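D-alanyl-D-alanine carboxypeptidase (Enterococcus faecalis V583, PDB 5ZHF) cleaves the C-terminal D-alanine from peptidoglycan-derived pentapeptides as a zinc-dependent carboxypeptidase, an activity linked to vancomycin resistance. Local coordinates at residues A[173-178]-A[187-192]; A[88-93]-A[149-154]; A[101-106]-A[130-135]. All coordinates share one frame; numbering follows the deposited sequence.

Interaction 1. Residues A[173-178]-A[187-192]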
loop_
_atom_site.group_PDB
_atom_site.type_symbol
_atom_site.label_atom_id
_atom_site.label_comp_id
_atom_site.label_asym_id
_atom_site.label_seq_id
_atom_site.Cartn_x
_atom_site.Cartn_y
_atom_site.Cartn_z
ATOM N N PHE A 173 -3.576 9.659 -2.528
ATOM C CA PHE A 173 -2.839 8.417 -2.384
ATOM C C PHE A 173 -1.425 8.540 -2.958
ATOM O O PHE A 173 -1.219 9.180 -3.989
ATOM C CB PHE A 173 -3.557 7.273 -3.129
ATOM C CG PHE A 173 -4.862 6.877 -2.534
ATOM C CD1 PHE A 173 -6.016 7.575 -2.840
ATOM C CD2 PHE A 173 -4.956 5.777 -1.680
ATOM C CE1 PHE A 173 -7.230 7.185 -2.300
ATOM C CE2 PHE A 173 -6.168 5.383 -1.127
ATOM C CZ PHE A 173 -7.306 6.095 -1.450
ATOM N N ILE A 174 -0.467 7.903 -2.304
ATOM C CA ILE A 174 0.915 7.856 -2.771
ATOM C C ILE A 174 1.360 6.440 -3.108
ATOM O O ILE A 174 0.901 5.443 -2.497
ATOM C CB ILE A 174 1.906 8.492 -1.764
ATOM C CG1 ILE A 174 1.878 7.764 -0.401
ATOM C CG2 ILE A 174 1.561 9.954 -1.585
ATOM C CD1 ILE A 174 2.837 8.332 0.642
ATOM N N ARG A 175 2.265 6.374 -4.093
ATOM C CA ARG A 175 2.992 5.161 -4.417
ATOM C C ARG A 175 3.980 4.965 -3.277
ATOM O O ARG A 175 5.032 5.618 -3.216
ATOM C CB ARG A 175 3.697 5.304 -5.771
ATOM C CG ARG A 175 4.379 4.040 -6.236
ATOM C CD ARG A 175 5.140 4.296 -7.513
ATOM N NE ARG A 175 5.824 3.093 -7.990
ATOM C CZ ARG A 175 6.350 2.966 -9.211
ATOM N NH1 ARG A 175 6.246 3.942 -10.108
ATOM N NH2 ARG A 175 6.951 1.838 -9.552
ATOM N N ARG A 176 3.591 4.118 -2.338
ATOM C CA ARG A 176 4.223 4.093 -1.024
ATOM C C ARG A 176 5.665 3.608 -1.041
ATOM O O ARG A 176 6.477 4.047 -0.208
ATOM C CB ARG A 176 3.427 3.186 -0.113
ATOM C CG ARG A 176 3.924 3.088 1.311
ATOM C CD ARG A 176 3.898 4.425 1.994
ATOM N NE ARG A 176 4.353 4.326 3.371
ATOM C CZ ARG A 176 5.624 4.389 3.777
ATOM N NH1 ARG A 176 6.632 4.463 2.901
ATOM N NH2 ARG A 176 5.887 4.342 5.080
ATOM N N TYR A 177 5.952 2.666 -1.931
ATOM C CA TYR A 177 7.244 1.970 -1.965
ATOM C C TYR A 177 7.880 2.104 -3.350
ATOM O O TYR A 177 7.929 1.141 -4.109
ATOM C CB TYR A 177 7.064 0.513 -1.579
ATOM C CG TYR A 177 6.394 0.288 -0.235
ATOM C CD1 TYR A 177 6.924 0.844 0.942
ATOM C CD2 TYR A 177 5.214 -0.456 -0.132
ATOM C CE1 TYR A 177 6.324 0.624 2.170
ATOM C CE2 TYR A 177 4.604 -0.676 1.103
ATOM C CZ TYR A 177 5.148 -0.119 2.249
ATOM O OH TYR A 177 4.534 -0.348 3.478
ATOM N N PRO A 178 8.348 3.309 -3.674
ATOM C CA PRO A 178 8.887 3.528 -5.011
ATOM C C PRO A 178 10.248 2.881 -5.208
ATOM O O PRO A 178 10.958 2.601 -4.241
ATOM C CB PRO A 178 8.963 5.053 -5.131
ATOM C CG PRO A 178 8.993 5.569 -3.773
ATOM C CD PRO A 178 8.376 4.543 -2.866
ATOM N N VAL A 187 11.524 -1.556 1.661
ATOM C CA VAL A 187 10.574 -2.371 0.915
ATOM C C VAL A 187 10.904 -2.287 -0.567
ATOM O O VAL A 187 11.234 -1.219 -1.087
ATOM C CB VAL A 187 9.121 -1.895 1.207
ATOM C CG1 VAL A 187 8.105 -2.744 0.446
ATOM C CG2 VAL A 187 8.846 -1.942 2.713
ATOM N N SER A 188 10.785 -3.427 -1.249
ATOM C CA SER A 188 11.018 -3.524 -2.682
ATOM C C SER A 188 9.953 -2.763 -3.482
ATOM O O SER A 188 8.947 -2.303 -2.942
ATOM C CB SER A 188 11.019 -4.995 -3.114
ATOM O OG SER A 188 11.947 -5.760 -2.344
ATOM N N ASN A 189 10.196 -2.633 -4.779
ATOM C CA ASN A 189 9.280 -1.937 -5.679
ATOM C C ASN A 189 7.943 -2.682 -5.740
ATOM O O ASN A 189 7.875 -3.789 -6.270
ATOM C CB ASN A 189 9.928 -1.833 -7.072
ATOM C CG ASN A 189 9.012 -1.223 -8.114
ATOM O OD1 ASN A 189 8.154 -0.420 -7.811
ATOM N ND2 ASN A 189 9.228 -1.591 -9.376
ATOM N N GLU A 190 6.898 -2.085 -5.163
ATOM C CA GLU A 190 5.557 -2.652 -5.148
ATOM C C GLU A 190 4.600 -1.664 -5.820
ATOM O O GLU A 190 3.919 -0.882 -5.158
ATOM C CB GLU A 190 5.129 -2.956 -3.702
ATOM C CG GLU A 190 6.039 -4.012 -3.084
ATOM C CD GLU A 190 5.568 -4.503 -1.743
ATOM O OE1 GLU A 190 4.859 -3.767 -1.024
ATOM O OE2 GLU A 190 5.948 -5.626 -1.401
ATOM N N PRO A 191 4.559 -1.666 -7.173
ATOM C CA PRO A 191 3.821 -0.621 -7.897
ATOM C C PRO A 191 2.301 -0.685 -7.750
ATOM O O PRO A 191 1.603 0.197 -8.238
ATOM C CB PRO A 191 4.236 -0.846 -9.365
ATOM C CG PRO A 191 4.637 -2.271 -9.418
ATOM C CD PRO A 191 5.301 -2.548 -8.106
ATOM N N TRP A 192 1.816 -1.747 -7.088
ATOM C CA TRP A 192 0.411 -1.920 -6.700
ATOM C C TRP A 192 0.017 -1.262 -5.368
ATOM O O TRP A 192 -1.173 -1.054 -5.142
ATOM C CB TRP A 192 0.077 -3.420 -6.595
ATOM C CG TRP A 192 1.026 -4.180 -5.766
ATOM C CD1 TRP A 192 0.996 -4.352 -4.412
ATOM C CD2 TRP A 192 2.202 -4.878 -6.221
ATOM N NE1 TRP A 192 2.059 -5.092 -4.008
ATOM C CE2 TRP A 192 2.821 -5.428 -5.093
ATOM C CE3 TRP A 192 2.788 -5.075 -7.471
ATOM C CZ2 TRP A 192 3.993 -6.194 -5.176
ATOM C CZ3 TRP A 192 3.961 -5.825 -7.551
ATOM C CH2 TRP A 192 4.535 -6.384 -6.417
HETATM O O HOH W 1 6.392 0.974 -6.327
HETATM O O HOH W 2 8.788 0.606 -11.704
HETATM O O HOH W 3 4.227 1.407 -3.780
HETATM O O HOH W 4 10.395 1.435 -1.616
#
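Tyr177 lays one face of its ring against the isopropyl group of Val187. Methyl CG1 makes a CH-pi contact 3.7 Å from the ring centroid and 18° off its normal, while CG2 sits nearer the rim, 3.6 Å from Tyr177 CE1. A branched, apolar side chain suits this face; the opposite face is covered by the aliphatic CG of Arg176. Glu190 runs beside the tyrosine with its carboxylate steeply turned to the ring, and OE1 comes within 3.4 Å of Tyr177 CD2.

The second grip is polar. Arg175 has an extended chain, with CG trans to the backbone N (chi1 -175°), which carries the guanidinium out to Asn189. There NH2 donates to Asn189 OD1 at 3.1 Å, close to the guanidinium plane, and lies 3.8 Å from Pro191 CB. Its length and several N-H groups suit arginine to serve Asn189, Asp165 (salt-bridged to NH1) and water at once; the asparagine amide supplies an accepting oxygen. A water accepting from Arg175 NE at 2.8 Å bridges it to Tyr177 O and Asn189 OD1. Residues 175-177 thus pack on the loop carrying Glu190, the probable proton donor/acceptor, beside the zinc site of an M15 peptidase.

Interaction 2. Residues A[88-93]-A[149-154]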
loop_
_atom_site.group_PDB
_atom_site.type_symbol
_atom_site.label_atom_id
_atom_site.label_comp_id
_atom_site.label_asym_id
_atom_site.label_seq_id
_atom_site.Cartn_x
_atom_site.Cartn_y
_atom_site.Cartn_z
ATOM N N GLY A 88 -10.187 5.289 -19.372
ATOM C CA GLY A 88 -10.098 3.936 -19.942
ATOM C C GLY A 88 -9.170 2.984 -19.205
ATOM O O GLY A 88 -8.694 1.987 -19.779
ATOM N N VAL A 89 -8.924 3.255 -17.920
ATOM C CA VAL A 89 -8.033 2.445 -17.105
ATOM C C VAL A 89 -8.904 1.788 -16.032
ATOM O O VAL A 89 -9.661 2.469 -15.350
ATOM C CB VAL A 89 -6.923 3.326 -16.482
ATOM C CG1 VAL A 89 -6.134 2.534 -15.461
ATOM C CG2 VAL A 89 -6.007 3.855 -17.573
ATOM N N TYR A 90 -8.859 0.455 -15.918
ATOM C CA TYR A 90 -9.830 -0.287 -15.106
ATOM C C TYR A 90 -9.173 -1.050 -13.949
ATOM O O TYR A 90 -8.687 -2.172 -14.127
ATOM C CB TYR A 90 -10.625 -1.244 -16.023
ATOM C CG TYR A 90 -11.556 -0.450 -16.888
ATOM C CD1 TYR A 90 -11.105 0.102 -18.084
ATOM C CD2 TYR A 90 -12.849 -0.177 -16.471
ATOM C CE1 TYR A 90 -11.944 0.867 -18.869
ATOM C CE2 TYR A 90 -13.696 0.600 -17.244
ATOM C CZ TYR A 90 -13.233 1.121 -18.427
ATOM O OH TYR A 90 -14.092 1.886 -19.199
ATOM N N PRO A 91 -9.088 -0.418 -12.761
ATOM C CA PRO A 91 -8.422 -1.074 -11.645
ATOM C C PRO A 91 -9.362 -1.889 -10.766
ATOM O O PRO A 91 -10.583 -1.769 -10.864
ATOM C CB PRO A 91 -7.825 0.106 -10.835
ATOM C CG PRO A 91 -8.641 1.292 -11.241
ATOM C CD PRO A 91 -9.432 0.981 -12.461
ATOM N N ILE A 92 -8.775 -2.684 -9.889
ATOM C CA ILE A 92 -9.502 -3.401 -8.845
ATOM C C ILE A 92 -8.710 -3.267 -7.552
ATOM O O ILE A 92 -7.479 -3.105 -7.585
ATOM C CB ILE A 92 -9.678 -4.912 -9.167
ATOM C CG1 ILE A 92 -8.313 -5.615 -9.272
ATOM C CG2 ILE A 92 -10.461 -5.114 -10.471
ATOM C CD1 ILE A 92 -8.415 -7.141 -9.342
ATOM N N VAL A 93 -9.403 -3.396 -6.433
ATOM C CA VAL A 93 -8.744 -3.452 -5.128
ATOM C C VAL A 93 -8.471 -4.920 -4.837
ATOM O O VAL A 93 -9.371 -5.677 -4.450
ATOM C CB VAL A 93 -9.578 -2.819 -4.010
ATOM C CG1 VAL A 93 -8.843 -2.953 -2.662
ATOM C CG2 VAL A 93 -9.907 -1.356 -4.318
ATOM N N ASN A 149 -4.709 -3.567 -8.516
ATOM C CA ASN A 149 -4.270 -4.266 -9.725
ATOM C C ASN A 149 -5.170 -3.900 -10.876
ATOM O O ASN A 149 -6.159 -3.179 -10.728
ATOM C CB ASN A 149 -4.292 -5.777 -9.478
ATOM C CG ASN A 149 -3.129 -6.250 -8.635
ATOM O OD1 ASN A 149 -2.070 -5.610 -8.565
ATOM N ND2 ASN A 149 -3.305 -7.412 -8.023
ATOM N N ALA A 150 -4.843 -4.422 -12.051
ATOM C CA ALA A 150 -5.708 -4.265 -13.212
ATOM C C ALA A 150 -6.819 -5.299 -13.253
ATOM O O ALA A 150 -6.657 -6.407 -12.711
ATOM C CB ALA A 150 -4.879 -4.348 -14.472
ATOM N N ASP A 151 -7.940 -4.958 -13.886
ATOM C CA ASP A 151 -9.021 -5.915 -14.051
ATOM C C ASP A 151 -8.619 -7.064 -15.006
ATOM O O ASP A 151 -9.255 -8.098 -14.971
ATOM C CB ASP A 151 -10.363 -5.274 -14.411
ATOM C CG ASP A 151 -10.494 -4.872 -15.864
ATOM O OD1 ASP A 151 -9.503 -4.851 -16.631
ATOM O OD2 ASP A 151 -11.642 -4.535 -16.192
ATOM N N GLY A 152 -7.574 -6.864 -15.807
ATOM C CA GLY A 152 -6.997 -7.910 -16.669
ATOM C C GLY A 152 -7.573 -7.862 -18.065
ATOM O O GLY A 152 -6.815 -7.823 -19.063
ATOM N N ILE A 153 -8.907 -7.839 -18.127
ATOM C CA ILE A 153 -9.651 -7.844 -19.389
ATOM C C ILE A 153 -9.699 -6.521 -20.152
ATOM O O ILE A 153 -9.649 -6.553 -21.362
ATOM C CB ILE A 153 -11.078 -8.431 -19.236
ATOM C CG1 ILE A 153 -11.935 -7.656 -18.235
ATOM C CG2 ILE A 153 -11.000 -9.916 -18.857
ATOM C CD1 ILE A 153 -13.374 -8.125 -18.165
ATOM N N HIS A 154 -9.779 -5.379 -19.464
ATOM C CA HIS A 154 -9.747 -4.057 -20.123
ATOM C C HIS A 154 -8.393 -3.381 -20.024
ATOM O O HIS A 154 -8.032 -2.621 -20.918
ATOM C CB HIS A 154 -10.798 -3.109 -19.566
ATOM C CG HIS A 154 -12.190 -3.614 -19.695
ATOM N ND1 HIS A 154 -12.889 -4.141 -18.629
ATOM C CD2 HIS A 154 -13.014 -3.690 -20.768
ATOM C CE1 HIS A 154 -14.087 -4.519 -19.042
ATOM N NE2 HIS A 154 -14.189 -4.251 -20.334
#
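Residues 91-92 pair antiparallel with 149-150: Ile92 and Asn149 form a hydrogen-bonded pair, with Ile92 N to Asn149 O at 2.8 Å and Asn149 N to Ile92 O at 3.0 Å, and Pro91 stands across from Ala150 in a non-hydrogen-bonded pair, their side chains diverging. Proline fits because the pairing asks for no N-H there, and Pro91 CA lies 3.2 Å from Asn149 O in a CA-H...O contact. Just beyond the strands Asp151 N donates to Tyr90 O at 2.9 Å.

The side chains of Ile92 and Asn149 share one face of the sheet, where Ile92 CG1 meets Asn149 CB at 4.0 Å. The other branch of Ile92, CG2, packs on CA and CB of Asp151, so the forked isoleucine serves both. Tyr90 runs alongside Asp151, ring and carboxylate planes 17° apart, and Asp151 OD2 lies 3.4 Å from Tyr90 CB. The flat tyrosine ring also offers a face to His154, whose CG lies over it toward the rim while His154 CB touches Tyr90 CD1 at 3.5 Å; the rings are inclined at 43°, neither a stack nor edge-to-face.

With Asp151 CG lodged between its own N and carbonyl carbon (chi1 78°), OD1 can accept from His154 N and Ser155 N, and OD2 offers its syn lone pair to His154 ND1 at 2.8 Å, in the imidazole plane. Aspartate's short chain lets its two oxygens meet the backbone N and imidazole three residues on. The edge-strand pairing thus runs into a turn closed by an Asx motif, at the margin of the four-stranded sheet of this peptidase domain.

Interaction 3. Residues A[101-106]-A[130-135]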
loop_
_atom_site.group_PDB
_atom_site.type_symbol
_atom_site.label_atom_id
_atom_site.label_comp_id
_atom_site.label_asym_id
_atom_site.label_seq_id
_atom_site.Cartn_x
_atom_site.Cartn_y
_atom_site.Cartn_z
ATOM N N GLU A 101 -3.960 -12.142 11.595
ATOM C CA GLU A 101 -3.832 -13.511 11.052
ATOM C C GLU A 101 -3.677 -13.506 9.525
ATOM O O GLU A 101 -2.897 -14.294 9.006
ATOM C CB GLU A 101 -4.993 -14.424 11.485
ATOM C CG GLU A 101 -4.982 -15.852 10.908
ATOM C CD GLU A 101 -3.712 -16.671 11.194
ATOM O OE1 GLU A 101 -2.973 -16.350 12.157
ATOM O OE2 GLU A 101 -3.464 -17.668 10.466
ATOM N N LYS A 102 -4.422 -12.649 8.817
ATOM C CA LYS A 102 -4.286 -12.582 7.348
ATOM C C LYS A 102 -2.868 -12.161 6.965
ATOM O O LYS A 102 -2.236 -12.790 6.080
ATOM C CB LYS A 102 -5.328 -11.650 6.711
ATOM C CG LYS A 102 -5.271 -11.541 5.178
ATOM C CD LYS A 102 -5.389 -12.904 4.489
ATOM C CE LYS A 102 -5.955 -12.867 3.073
ATOM N NZ LYS A 102 -6.744 -14.109 2.765
ATOM N N GLN A 103 -2.353 -11.149 7.650
ATOM C CA GLN A 103 -1.004 -10.658 7.394
ATOM C C GLN A 103 0.037 -11.762 7.620
ATOM O O GLN A 103 0.940 -11.928 6.792
ATOM C CB GLN A 103 -0.668 -9.433 8.257
ATOM C CG GLN A 103 0.628 -8.735 7.885
ATOM C CD GLN A 103 0.655 -8.141 6.480
ATOM O OE1 GLN A 103 -0.382 -7.845 5.892
ATOM N NE2 GLN A 103 1.862 -7.945 5.945
ATOM N N GLN A 104 -0.105 -12.496 8.727
ATOM C CA GLN A 104 0.777 -13.644 9.023
ATOM C C GLN A 104 0.736 -14.673 7.888
ATOM O O GLN A 104 1.768 -15.178 7.460
ATOM C CB GLN A 104 0.371 -14.328 10.343
ATOM C CG GLN A 104 1.341 -15.415 10.793
ATOM C CD GLN A 104 2.642 -14.823 11.258
ATOM O OE1 GLN A 104 2.677 -14.150 12.286
ATOM N NE2 GLN A 104 3.706 -15.008 10.476
ATOM N N GLU A 105 -0.458 -14.983 7.403
ATOM C CA GLU A 105 -0.618 -15.982 6.344
ATOM C C GLU A 105 0.028 -15.539 5.028
ATOM O O GLU A 105 0.668 -16.345 4.337
ATOM C CB GLU A 105 -2.101 -16.305 6.132
ATOM C CG GLU A 105 -2.710 -17.044 7.313
ATOM C CD GLU A 105 -4.214 -17.227 7.230
ATOM O OE1 GLU A 105 -4.815 -16.908 6.182
ATOM O OE2 GLU A 105 -4.794 -17.711 8.228
ATOM N N ILE A 106 -0.153 -14.281 4.701
ATOM C CA ILE A 106 0.446 -13.747 3.512
ATOM C C ILE A 106 1.956 -13.769 3.660
ATOM O O ILE A 106 2.626 -14.119 2.754
ATOM C CB ILE A 106 -0.095 -12.356 3.173
ATOM C CG1 ILE A 106 -1.546 -12.491 2.799
ATOM C CG2 ILE A 106 0.694 -11.729 2.046
ATOM C CD1 ILE A 106 -2.223 -11.201 2.469
ATOM N N THR A 130 11.239 -7.923 2.792
ATOM C CA THR A 130 11.392 -6.854 1.794
ATOM C C THR A 130 10.143 -6.687 0.929
ATOM O O THR A 130 10.061 -5.710 0.184
ATOM C CB THR A 130 12.611 -7.056 0.854
ATOM O OG1 THR A 130 12.425 -8.228 0.036
ATOM C CG2 THR A 130 13.904 -7.182 1.647
ATOM N N TRP A 131 9.203 -7.644 1.017
ATOM C CA TRP A 131 7.918 -7.621 0.310
ATOM C C TRP A 131 6.683 -7.554 1.192
ATOM O O TRP A 131 5.732 -6.842 0.866
ATOM C CB TRP A 131 7.782 -8.878 -0.564
ATOM C CG TRP A 131 8.837 -8.998 -1.627
ATOM C CD1 TRP A 131 9.931 -9.808 -1.588
ATOM C CD2 TRP A 131 8.899 -8.300 -2.879
ATOM N NE1 TRP A 131 10.674 -9.658 -2.736
ATOM C CE2 TRP A 131 10.069 -8.733 -3.540
ATOM C CE3 TRP A 131 8.092 -7.330 -3.497
ATOM C CZ2 TRP A 131 10.437 -8.256 -4.811
ATOM C CZ3 TRP A 131 8.463 -6.843 -4.746
ATOM C CH2 TRP A 131 9.634 -7.315 -5.388
ATOM N N VAL A 132 6.670 -8.315 2.284
ATOM C CA VAL A 132 5.489 -8.472 3.130
ATOM C C VAL A 132 5.921 -8.195 4.557
ATOM O O VAL A 132 6.849 -8.826 5.061
ATOM C CB VAL A 132 4.908 -9.898 3.053
ATOM C CG1 VAL A 132 3.641 -10.024 3.907
ATOM C CG2 VAL A 132 4.607 -10.302 1.604
ATOM N N ALA A 133 5.215 -7.285 5.216
ATOM C CA ALA A 133 5.588 -6.838 6.549
ATOM C C ALA A 133 5.206 -7.866 7.618
ATOM O O ALA A 133 4.231 -8.625 7.447
ATOM C CB ALA A 133 4.936 -5.496 6.820
ATOM N N VAL A 134 5.959 -7.912 8.723
ATOM C CA VAL A 134 5.578 -8.801 9.824
ATOM C C VAL A 134 4.279 -8.265 10.405
ATOM O O VAL A 134 4.069 -7.043 10.418
ATOM C CB VAL A 134 6.664 -8.981 10.939
ATOM C CG1 VAL A 134 8.006 -9.420 10.348
ATOM C CG2 VAL A 134 6.827 -7.745 11.798
ATOM N N PRO A 135 3.405 -9.155 10.889
ATOM C CA PRO A 135 2.168 -8.633 11.471
ATOM C C PRO A 135 2.406 -7.559 12.530
ATOM O O PRO A 135 3.340 -7.645 13.341
ATOM C CB PRO A 135 1.505 -9.883 12.058
ATOM C CG PRO A 135 2.023 -10.988 11.218
ATOM C CD PRO A 135 3.447 -10.627 10.964
#
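Gln103 sets CG trans to its backbone N (chi1 -171°) and then bends at chi2 (63°), turning its amide from helix 100-116 to the loop 130-135. This is part of the substrate-binding site: Gln103, Trp131, Val132 and Ala133 all bind substrate. NE2 donates to Ala133 O at 2.9 Å in an almost straight bond (178°), with the oxygen lying in the glutamine amide plane. The other end of the amide is also held, since OE1 accepts from Arg98 NH1, so the group's rotation is fixed from both sides. Glutamine suits the place because one flat group both donates to the loop and accepts from arginine.

Van der Waals contacts flank that bond. Val132 slides past Gln103 in the opposite direction, its CG1 3.4 Å from Gln103 NE2, and the same methyl meets Ile106 CG2 at 3.9 Å; the two beta-branched side chains bring methyl against methyl beside the amide. On the Pro135 side, the CG of Gln103 rests near Pro135 CA, 3.9 Å away. Gln104 bends likewise and crosses the proline ring, while its NE2 donates to Asp108 OD1. Gln104 OE1 lies 3.4 Å from Pro135 CG.

How the interactions relate
Interactions 1 and 2 bear on the same four-stranded antiparallel sheet, at its two outermost strands, 173-175 and 91-95; their centres lie 18 Å apart, and Trp192 packs on Asn149 between them. Interaction 3 joins helix 100-116 to the loop before strand 145-150 and is nested in the chain segment that interaction 2 closes, although their nearest atoms stay about 11 Å apart. Interaction 1 follows both in sequence. It touches interaction 3 directly: Ser188 N probably bonds to Thr130 O, and Glu190 OE2 comes close to the backbone O of Trp131. The probable proton donor/acceptor thus adjoins the substrate-binding loop, while interaction 2 borders the sheet farther out.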